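Local coordinates for protein KLLA0E08119p (Kluyveromyces lactis, PDB 3VA7) that probably catalyses the ATP- and biotin-dependent carboxylation of urea to urea-1-carboxylate, as the urea carboxylase part of a longer enzyme that also hydrolyses this product, at residues Pro327-Glu330 with Asp336-Glu339; His694-Arg699 with Glu948-Glu953; Tyr1013-Thr1018 with Val1144-Leu1149. All coordinates share one frame; numbering follows the deposited sequence.

Contact 1. Residues Pro327-Glu330 with Asp336-Glu339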
loop_
_atom_site.group_PDB
_atom_site.type_symbol
_atom_site.label_atom_id
_atom_site.label_comp_id
_atom_site.label_asym_id
_atom_site.label_seq_id
_atom_site.Cartn_x
_atom_site.Cartn_y
_atom_site.Cartn_z
ATOM N N PRO A 327 -17.656 -29.416 3.241
ATOM C CA PRO A 327 -18.401 -28.681 4.293
ATOM C C PRO A 327 -19.898 -28.532 4.102
ATOM O O PRO A 327 -20.598 -28.415 5.093
ATOM C CB PRO A 327 -17.758 -27.299 4.297
ATOM C CG PRO A 327 -16.325 -27.500 3.707
ATOM C CD PRO A 327 -16.536 -28.620 2.690
ATOM N N ILE A 328 -20.435 -28.592 2.891
ATOM C CA ILE A 328 -21.901 -28.431 2.814
ATOM C C ILE A 328 -22.640 -29.611 3.461
ATOM O O ILE A 328 -23.657 -29.439 4.195
ATOM C CB ILE A 328 -22.423 -28.110 1.406
ATOM C CG1 ILE A 328 -22.080 -29.206 0.408
ATOM C CG2 ILE A 328 -21.865 -26.778 0.934
ATOM C CD1 ILE A 328 -22.745 -29.015 -0.900
ATOM N N THR A 329 -22.088 -30.808 3.220
ATOM C CA THR A 329 -22.519 -32.041 3.871
ATOM C C THR A 329 -22.486 -31.891 5.403
ATOM O O THR A 329 -23.441 -32.302 6.125
ATOM C CB THR A 329 -21.628 -33.232 3.377
ATOM O OG1 THR A 329 -21.759 -33.359 1.950
ATOM C CG2 THR A 329 -22.031 -34.522 3.998
ATOM N N GLU A 330 -21.408 -31.294 5.905
ATOM C CA GLU A 330 -21.279 -31.076 7.374
ATOM C C GLU A 330 -22.369 -30.113 7.926
ATOM O O GLU A 330 -22.764 -30.199 9.082
ATOM C CB GLU A 330 -19.869 -30.591 7.760
ATOM C CG GLU A 330 -18.770 -31.616 7.518
ATOM C CD GLU A 330 -17.378 -31.178 7.998
ATOM O OE1 GLU A 330 -17.191 -29.962 8.297
ATOM O OE2 GLU A 330 -16.463 -32.055 8.099
ATOM N N ASP A 336 -18.762 -33.836 11.836
ATOM C CA ASP A 336 -17.466 -33.366 11.489
ATOM C C ASP A 336 -16.787 -34.575 10.792
ATOM O O ASP A 336 -16.339 -35.528 11.456
ATOM C CB ASP A 336 -16.744 -32.894 12.748
ATOM C CG ASP A 336 -15.293 -32.488 12.498
ATOM O OD1 ASP A 336 -14.732 -31.821 13.409
ATOM O OD2 ASP A 336 -14.690 -32.843 11.431
ATOM N N LEU A 337 -16.709 -34.503 9.458
ATOM C CA LEU A 337 -16.119 -35.566 8.630
ATOM C C LEU A 337 -14.632 -35.881 8.915
ATOM O O LEU A 337 -14.266 -37.039 9.023
ATOM C CB LEU A 337 -16.336 -35.244 7.160
ATOM C CG LEU A 337 -17.814 -35.234 6.746
ATOM C CD1 LEU A 337 -17.800 -34.983 5.249
ATOM C CD2 LEU A 337 -18.626 -36.583 7.121
ATOM N N VAL A 338 -13.785 -34.870 9.063
ATOM C CA VAL A 338 -12.411 -35.073 9.574
ATOM C C VAL A 338 -12.402 -35.852 10.884
ATOM O O VAL A 338 -11.568 -36.710 11.070
ATOM C CB VAL A 338 -11.585 -33.742 9.662
ATOM C CG1 VAL A 338 -10.265 -33.888 10.495
ATOM C CG2 VAL A 338 -11.295 -33.189 8.266
ATOM N N GLU A 339 -13.314 -35.562 11.803
ATOM C CA GLU A 339 -13.309 -36.273 13.104
ATOM C C GLU A 339 -13.531 -37.769 12.837
ATOM O O GLU A 339 -12.752 -38.608 13.297
ATOM C CB GLU A 339 -14.418 -35.774 14.034
ATOM C CG GLU A 339 -14.464 -36.552 15.370
ATOM C CD GLU A 339 -15.566 -36.102 16.324
ATOM O OE1 GLU A 339 -15.775 -36.783 17.358
ATOM O OE2 GLU A 339 -16.237 -35.100 16.034
#
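Glu330 reaches from one helix to the start of the next, where its OE2 accepts a hydrogen bond from the backbone N of Leu337 at 2.8 Å. The bond is bent, 141° at the hydrogen, and the N-H comes in from above the carboxylate plane. Glutamate suits the place because its chain, extended beyond CG, is long enough to span the turn. The capping bond proper is local: Asp336, at the N-cap, has its CG anti to the backbone N (chi1 175°), which swings the carboxylate alongside the first helical turn, where OD2 takes Glu339 N at 3.1 Å.

Helices 326-333 and 337-345 follow each other across a short turn in the biotin carboxylase region, within the ATP-binding range.

Charge is the second theme. Glu330 OE2 and Asp336 OD2 lie only 3.9 Å apart, but Arg45 forms salt bridges with both oxygens, and Arg394 pairs with Glu330 OE1. A glutamine here would probably leave Arg394 without its carboxylate mate and Arg45 with Asp336 as its remaining partner of this pair.

Apolar contact completes the junction. Leu337 CG packs 3.8 Å from Glu330 CG, the two side chains crossing at a slant, and Leu337 CD1 comes near Thr329 CG2. Ile252 of strand 249-261 touches both Thr329 and Leu337.

Contact 2. Residues His694-Arg699 with Glu948-Glu953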
loop_
_atom_site.group_PDB
_atom_site.type_symbol
_atom_site.label_atom_id
_atom_site.label_comp_id
_atom_site.label_asym_id
_atom_site.label_seq_id
_atom_site.Cartn_x
_atom_site.Cartn_y
_atom_site.Cartn_z
ATOM N N HIS A 694 12.312 22.292 -12.850
ATOM C CA HIS A 694 13.436 21.328 -12.983
ATOM C C HIS A 694 12.930 19.916 -13.308
ATOM O O HIS A 694 11.813 19.527 -12.913
ATOM C CB HIS A 694 14.164 21.358 -11.640
ATOM C CG HIS A 694 15.358 20.453 -11.518
ATOM N ND1 HIS A 694 15.274 19.076 -11.595
ATOM C CD2 HIS A 694 16.653 20.736 -11.221
ATOM C CE1 HIS A 694 16.474 18.557 -11.377
ATOM N NE2 HIS A 694 17.322 19.542 -11.137
ATOM N N TYR A 695 13.735 19.135 -14.023
ATOM C CA TYR A 695 13.282 17.806 -14.495
ATOM C C TYR A 695 12.841 16.865 -13.331
ATOM O O TYR A 695 11.934 16.040 -13.506
ATOM C CB TYR A 695 14.348 17.121 -15.403
ATOM C CG TYR A 695 15.573 16.704 -14.642
ATOM C CD1 TYR A 695 15.633 15.463 -13.984
ATOM C CD2 TYR A 695 16.636 17.571 -14.509
ATOM C CE1 TYR A 695 16.772 15.115 -13.232
ATOM C CE2 TYR A 695 17.766 17.241 -13.791
ATOM C CZ TYR A 695 17.848 16.013 -13.156
ATOM O OH TYR A 695 19.006 15.713 -12.455
ATOM N N ASN A 696 13.514 16.983 -12.176
ATOM C CA ASN A 696 13.121 16.291 -10.978
ATOM C C ASN A 696 11.908 16.921 -10.249
ATOM O O ASN A 696 12.057 17.506 -9.159
ATOM C CB ASN A 696 14.332 16.150 -10.036
ATOM C CG ASN A 696 15.160 14.877 -10.335
ATOM O OD1 ASN A 696 14.659 13.927 -10.987
ATOM N ND2 ASN A 696 16.428 14.856 -9.876
ATOM N N SER A 697 10.715 16.780 -10.822
ATOM C CA SER A 697 9.519 17.289 -10.176
ATOM C C SER A 697 8.485 16.210 -10.221
ATOM O O SER A 697 8.428 15.505 -11.199
ATOM C CB SER A 697 8.977 18.510 -10.908
ATOM O OG SER A 697 9.818 19.626 -10.750
ATOM N N ASN A 698 7.684 16.053 -9.177
ATOM C CA ASN A 698 6.593 15.063 -9.183
ATOM C C ASN A 698 5.639 15.388 -8.040
ATOM O O ASN A 698 5.732 16.477 -7.465
ATOM C CB ASN A 698 7.045 13.592 -9.137
ATOM C CG ASN A 698 7.784 13.226 -7.858
ATOM O OD1 ASN A 698 8.131 14.069 -7.035
ATOM N ND2 ASN A 698 8.049 11.948 -7.695
ATOM N N ARG A 699 4.749 14.462 -7.697
ATOM C CA ARG A 699 3.795 14.762 -6.669
ATOM C C ARG A 699 4.441 14.994 -5.295
ATOM O O ARG A 699 3.798 15.571 -4.395
ATOM C CB ARG A 699 2.723 13.702 -6.629
ATOM C CG ARG A 699 1.827 13.698 -7.885
ATOM C CD ARG A 699 0.958 12.405 -7.909
ATOM N NE ARG A 699 0.313 12.192 -6.607
ATOM C CZ ARG A 699 -0.899 12.630 -6.249
ATOM N NH1 ARG A 699 -1.693 13.277 -7.115
ATOM N NH2 ARG A 699 -1.347 12.351 -5.017
ATOM N N GLU A 948 25.893 9.798 -8.455
ATOM C CA GLU A 948 25.902 9.648 -9.876
ATOM C C GLU A 948 24.732 10.354 -10.554
ATOM O O GLU A 948 24.752 10.549 -11.779
ATOM C CB GLU A 948 26.268 8.202 -10.373
ATOM C CG GLU A 948 25.519 7.090 -9.738
ATOM C CD GLU A 948 26.055 5.682 -9.973
ATOM O OE1 GLU A 948 25.185 4.852 -10.318
ATOM O OE2 GLU A 948 27.252 5.363 -9.734
ATOM N N THR A 949 23.745 10.840 -9.777
ATOM C CA THR A 949 22.584 11.438 -10.441
ATOM C C THR A 949 22.435 12.912 -10.201
ATOM O O THR A 949 21.697 13.558 -10.937
ATOM C CB THR A 949 21.274 10.791 -10.058
ATOM O OG1 THR A 949 21.046 11.053 -8.670
ATOM C CG2 THR A 949 21.301 9.303 -10.339
ATOM N N ILE A 950 23.092 13.443 -9.171
ATOM C CA ILE A 950 22.736 14.800 -8.697
ATOM C C ILE A 950 23.923 15.671 -8.360
ATOM O O ILE A 950 24.059 16.748 -8.925
ATOM C CB ILE A 950 21.767 14.763 -7.461
ATOM C CG1 ILE A 950 20.395 14.259 -7.883
ATOM C CG2 ILE A 950 21.699 16.137 -6.735
ATOM C CD1 ILE A 950 19.326 14.230 -6.711
ATOM N N ARG A 951 24.740 15.202 -7.410
ATOM C CA ARG A 951 25.927 15.885 -6.976
ATOM C C ARG A 951 27.015 14.865 -6.648
ATOM O O ARG A 951 26.871 14.095 -5.679
ATOM C CB ARG A 951 25.649 16.689 -5.719
ATOM C CG ARG A 951 26.814 17.596 -5.369
ATOM C CD ARG A 951 26.352 18.767 -4.543
ATOM N NE ARG A 951 27.484 19.602 -4.150
ATOM C CZ ARG A 951 27.399 20.833 -3.656
ATOM N NH1 ARG A 951 26.218 21.420 -3.509
ATOM N NH2 ARG A 951 28.498 21.496 -3.326
ATOM N N SER A 952 28.113 14.870 -7.402
ATOM C CA SER A 952 29.129 13.827 -7.226
ATOM C C SER A 952 30.238 14.164 -6.215
ATOM O O SER A 952 30.975 13.264 -5.752
ATOM C CB SER A 952 29.738 13.454 -8.578
ATOM O OG SER A 952 30.665 14.455 -8.979
ATOM N N GLU A 953 30.371 15.458 -5.901
ATOM C CA GLU A 953 31.315 15.914 -4.851
ATOM C C GLU A 953 30.673 16.908 -3.917
ATOM O O GLU A 953 29.912 17.806 -4.332
ATOM C CB GLU A 953 32.581 16.520 -5.456
ATOM C CG GLU A 953 33.343 15.531 -6.358
ATOM C CD GLU A 953 34.598 16.177 -6.986
ATOM O OE1 GLU A 953 34.476 17.089 -7.881
ATOM O OE2 GLU A 953 35.714 15.763 -6.574
HETATM O O HOH W 1 19.486 13.263 -12.166
#
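Beside the biotin pocket, where two parts of the carboxyltransferase region face each other, Tyr695 and Asn696 of one part meet Thr949 and Ile950 of the other. The contact is slender. Tyr695 OH stands 3.8 Å from Thr949 O; a water modelled between them would bridge the two, but its place is doubtful. Tyrosine suits this place because a long, rigid ring carries its hydroxyl toward Thr949, from a CG set between the backbone N and the carbonyl carbon (chi1 69°). His694 CE1 lies over one face of that ring, toward the rim.

Asn696 ND2 approaches Ile950 CD1 at 4.3 Å, a methyl group against an amide whose polar needs are met elsewhere: OD1 accepts from Lys1202 N, and ND2 donates to Glu1199. Ile950, the first residue to leave the helix, supplies an apolar end for this approach. The bend at Asn696 is held by His694, whose ND1 accepts Asn696 N at 2.8 Å, in the plane of the imidazole, while Ser697 OG donates to His694 O.

Asn696 is the centre of an inverse gamma turn, a tight bend that here presents its amide to the biotin-bearing loop docked at the carboxyltransferase site.

Contact 3. Residues Tyr1013-Thr1018 with Val1144-Leu1149. With BTI (5-(hexahydro-2-oxo-1H-thieno[3,4-D]imidazol-6-yl)pentanal), chain B.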
loop_
_atom_site.group_PDB
_atom_site.type_symbol
_atom_site.label_atom_id
_atom_site.label_comp_id
_atom_site.label_asym_id
_atom_site.label_seq_id
_atom_site.Cartn_x
_atom_site.Cartn_y
_atom_site.Cartn_z
ATOM N N TYR A 1013 21.596 17.428 3.321
ATOM C CA TYR A 1013 22.130 17.523 1.980
ATOM C C TYR A 1013 21.801 18.868 1.291
ATOM O O TYR A 1013 20.805 19.547 1.621
ATOM C CB TYR A 1013 21.604 16.365 1.133
ATOM C CG TYR A 1013 22.313 15.004 1.275
ATOM C CD1 TYR A 1013 22.839 14.549 2.519
ATOM C CD2 TYR A 1013 22.412 14.144 0.172
ATOM C CE1 TYR A 1013 23.462 13.307 2.631
ATOM C CE2 TYR A 1013 23.034 12.859 0.282
ATOM C CZ TYR A 1013 23.541 12.462 1.488
ATOM O OH TYR A 1013 24.116 11.227 1.563
ATOM N N ASN A 1014 22.666 19.259 0.350
ATOM C CA ASN A 1014 22.462 20.424 -0.463
ATOM C C ASN A 1014 22.768 20.108 -1.916
ATOM O O ASN A 1014 23.930 20.128 -2.325
ATOM C CB ASN A 1014 23.332 21.559 0.073
ATOM C CG ASN A 1014 23.497 22.713 -0.923
ATOM O OD1 ASN A 1014 24.586 23.320 -1.005
ATOM N ND2 ASN A 1014 22.468 22.992 -1.708
ATOM N N PRO A 1015 21.738 19.826 -2.726
ATOM C CA PRO A 1015 20.312 19.747 -2.435
ATOM C C PRO A 1015 19.994 18.358 -1.926
ATOM O O PRO A 1015 20.860 17.479 -1.961
ATOM C CB PRO A 1015 19.656 19.907 -3.838
ATOM C CG PRO A 1015 20.564 19.270 -4.739
ATOM C CD PRO A 1015 21.996 19.491 -4.139
ATOM N N SER A 1016 18.750 18.129 -1.532
ATOM C CA SER A 1016 18.372 16.824 -1.011
ATOM C C SER A 1016 18.360 15.720 -2.071
ATOM O O SER A 1016 18.254 15.983 -3.251
ATOM C CB SER A 1016 17.039 16.955 -0.289
ATOM O OG SER A 1016 16.092 17.646 -1.099
ATOM N N ARG A 1017 18.430 14.469 -1.630
ATOM C CA ARG A 1017 18.289 13.279 -2.499
ATOM C C ARG A 1017 16.871 13.240 -2.976
ATOM O O ARG A 1017 16.013 13.863 -2.352
ATOM C CB ARG A 1017 18.541 12.003 -1.713
ATOM C CG ARG A 1017 19.935 11.846 -1.150
ATOM C CD ARG A 1017 20.079 10.471 -0.453
ATOM N NE ARG A 1017 19.017 10.233 0.535
ATOM C CZ ARG A 1017 19.022 10.724 1.781
ATOM N NH1 ARG A 1017 20.032 11.479 2.262
ATOM N NH2 ARG A 1017 17.991 10.469 2.556
ATOM N N THR A 1018 16.605 12.483 -4.032
ATOM C CA THR A 1018 15.256 12.228 -4.456
ATOM C C THR A 1018 14.799 10.839 -4.043
ATOM O O THR A 1018 13.597 10.503 -4.159
ATOM C CB THR A 1018 15.132 12.257 -5.949
ATOM O OG1 THR A 1018 16.086 11.353 -6.524
ATOM C CG2 THR A 1018 15.398 13.662 -6.449
ATOM N N VAL A 1144 28.407 25.959 -0.858
ATOM C CA VAL A 1144 28.649 26.228 -2.289
ATOM C C VAL A 1144 27.483 25.585 -3.026
ATOM O O VAL A 1144 27.320 24.364 -2.936
ATOM C CB VAL A 1144 30.036 25.652 -2.840
ATOM C CG1 VAL A 1144 30.148 25.887 -4.342
ATOM C CG2 VAL A 1144 31.296 26.229 -2.114
ATOM N N ALA A 1145 26.653 26.388 -3.710
ATOM C CA ALA A 1145 25.547 25.854 -4.521
ATOM C C ALA A 1145 26.069 24.817 -5.515
ATOM O O ALA A 1145 27.177 24.949 -6.007
ATOM C CB ALA A 1145 24.807 26.965 -5.256
ATOM N N ASN A 1146 25.288 23.774 -5.782
ATOM C CA ASN A 1146 25.656 22.765 -6.776
ATOM C C ASN A 1146 25.762 23.421 -8.172
ATOM O O ASN A 1146 25.147 24.463 -8.413
ATOM C CB ASN A 1146 24.612 21.633 -6.756
ATOM C CG ASN A 1146 25.063 20.373 -7.499
ATOM O OD1 ASN A 1146 26.251 20.115 -7.661
ATOM N ND2 ASN A 1146 24.097 19.581 -7.946
ATOM N N ALA A 1147 26.560 22.831 -9.065
ATOM C CA ALA A 1147 26.752 23.323 -10.441
ATOM C C ALA A 1147 25.447 23.356 -11.223
ATOM O O ALA A 1147 24.575 22.506 -11.024
ATOM C CB ALA A 1147 27.767 22.467 -11.185
ATOM N N GLU A 1148 25.313 24.339 -12.114
ATOM C CA GLU A 1148 24.148 24.431 -12.982
ATOM C C GLU A 1148 24.150 23.208 -13.858
ATOM O O GLU A 1148 25.215 22.807 -14.315
ATOM C CB GLU A 1148 24.226 25.682 -13.868
ATOM C CG GLU A 1148 24.132 27.026 -13.101
ATOM C CD GLU A 1148 22.775 27.239 -12.386
ATOM O OE1 GLU A 1148 21.724 27.306 -13.075
ATOM O OE2 GLU A 1148 22.775 27.361 -11.137
ATOM N N LEU A 1149 22.981 22.609 -14.075
ATOM C CA LEU A 1149 22.844 21.506 -15.025
ATOM C C LEU A 1149 23.466 21.908 -16.380
ATOM O O LEU A 1149 23.566 23.109 -16.689
ATOM C CB LEU A 1149 21.360 21.128 -15.218
ATOM C CG LEU A 1149 20.324 20.989 -14.076
ATOM C CD1 LEU A 1149 18.902 20.983 -14.641
ATOM C CD2 LEU A 1149 20.548 19.754 -13.197
HETATM C C11 BTI B . 11.260 16.297 -4.644
HETATM O O11 BTI B . 12.481 15.953 -4.583
HETATM C C10 BTI B . 10.452 16.928 -3.471
HETATM C C9 BTI B . 11.304 16.990 -2.205
HETATM C C8 BTI B . 10.764 17.858 -1.077
HETATM C C7 BTI B . 11.813 18.316 -0.042
HETATM C C2 BTI B . 12.694 17.216 0.512
HETATM S S1 BTI B . 11.777 15.941 1.327
HETATM C C6 BTI B . 13.132 15.427 2.323
HETATM C C5 BTI B . 14.070 16.603 2.485
HETATM N N3 BTI B . 13.707 17.104 3.785
HETATM C C3 BTI B . 13.096 18.256 3.692
HETATM O O3 BTI B . 12.704 18.956 4.737
HETATM N N2 BTI B . 12.963 18.649 2.442
HETATM C C4 BTI B . 13.674 17.748 1.544
#
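A cis peptide bond joins Asn1014 to Pro1015, and both of these residues touch 1144-1149. Proline is the residue that most readily accepts a cis bond, and its ring here offers CD to Asn1146 CB at 4.3 Å. Asn1014 holds its CG anti to the backbone N (chi1 164°), which carries the amide end up to the carbonyl of Val1144. The facing segment is extended, with polyproline-II-like torsions from Ala1145 to Leu1149, and its polar groups pair with neighbouring residues: Asn1146 ND2 donates to Ile950 O, and Val1144 O accepts from Arg951 NH2.

Beyond the cis bond the loop reaches the biotin pocket. Ser1016 OG lies 3.6 Å from C4 of the biotinyl group, and its CB is 3.9 Å from the same carbon, so a small side chain packs against the bicyclic head. Thr1018 CG2 comes within 4.2 Å of O11 at the far end of the biotin arm, while its OG1 is hydrogen-bonded to Glu1199.

Within the loop, Arg1017 folds back so that NH1 sits over the centre of one face of the Tyr1013 ring, 3.7 Å above its plane. The guanidinium points its own edge at the face of the ring. NH1 also bonds Tyr1044 O, and NH2 bonds Tyr1035 OH and Thr1020 OG1, which ties the loop to two residues of the urea pocket, Tyr1035 and Tyr1044.

The loop follows strand 997-1001 and precedes strand 1024-1028, with Tyr1013 set edge-to-face against Tyr946 of helix 937-949. Segment 1144-1149 follows helix 1133-1142, and its Leu1149 touches His694 and Tyr695 of strand 691-698.

Along the chain the three contacts come in series, and in space they fall into two groups. Contact 1 belongs to the biotin carboxylase region, and its centre lies 62 Å from that of contact 2 and 68 Å from that of contact 3, across the centre of the chain. Contacts 2 and 3 have centres about 8 Å apart, beside the biotin pocket of the carboxyltransferase region. Arg951 and Ile950 of contact 2 meet Asn1014, Val1144 and Asn1146 of contact 3; contact 2 is built from strand 691-698 and the end of helix 937-949, and contact 3 packs against both. With biotin held at the carboxyltransferase site, the separation is consistent with a carrier that must travel between the two active centres.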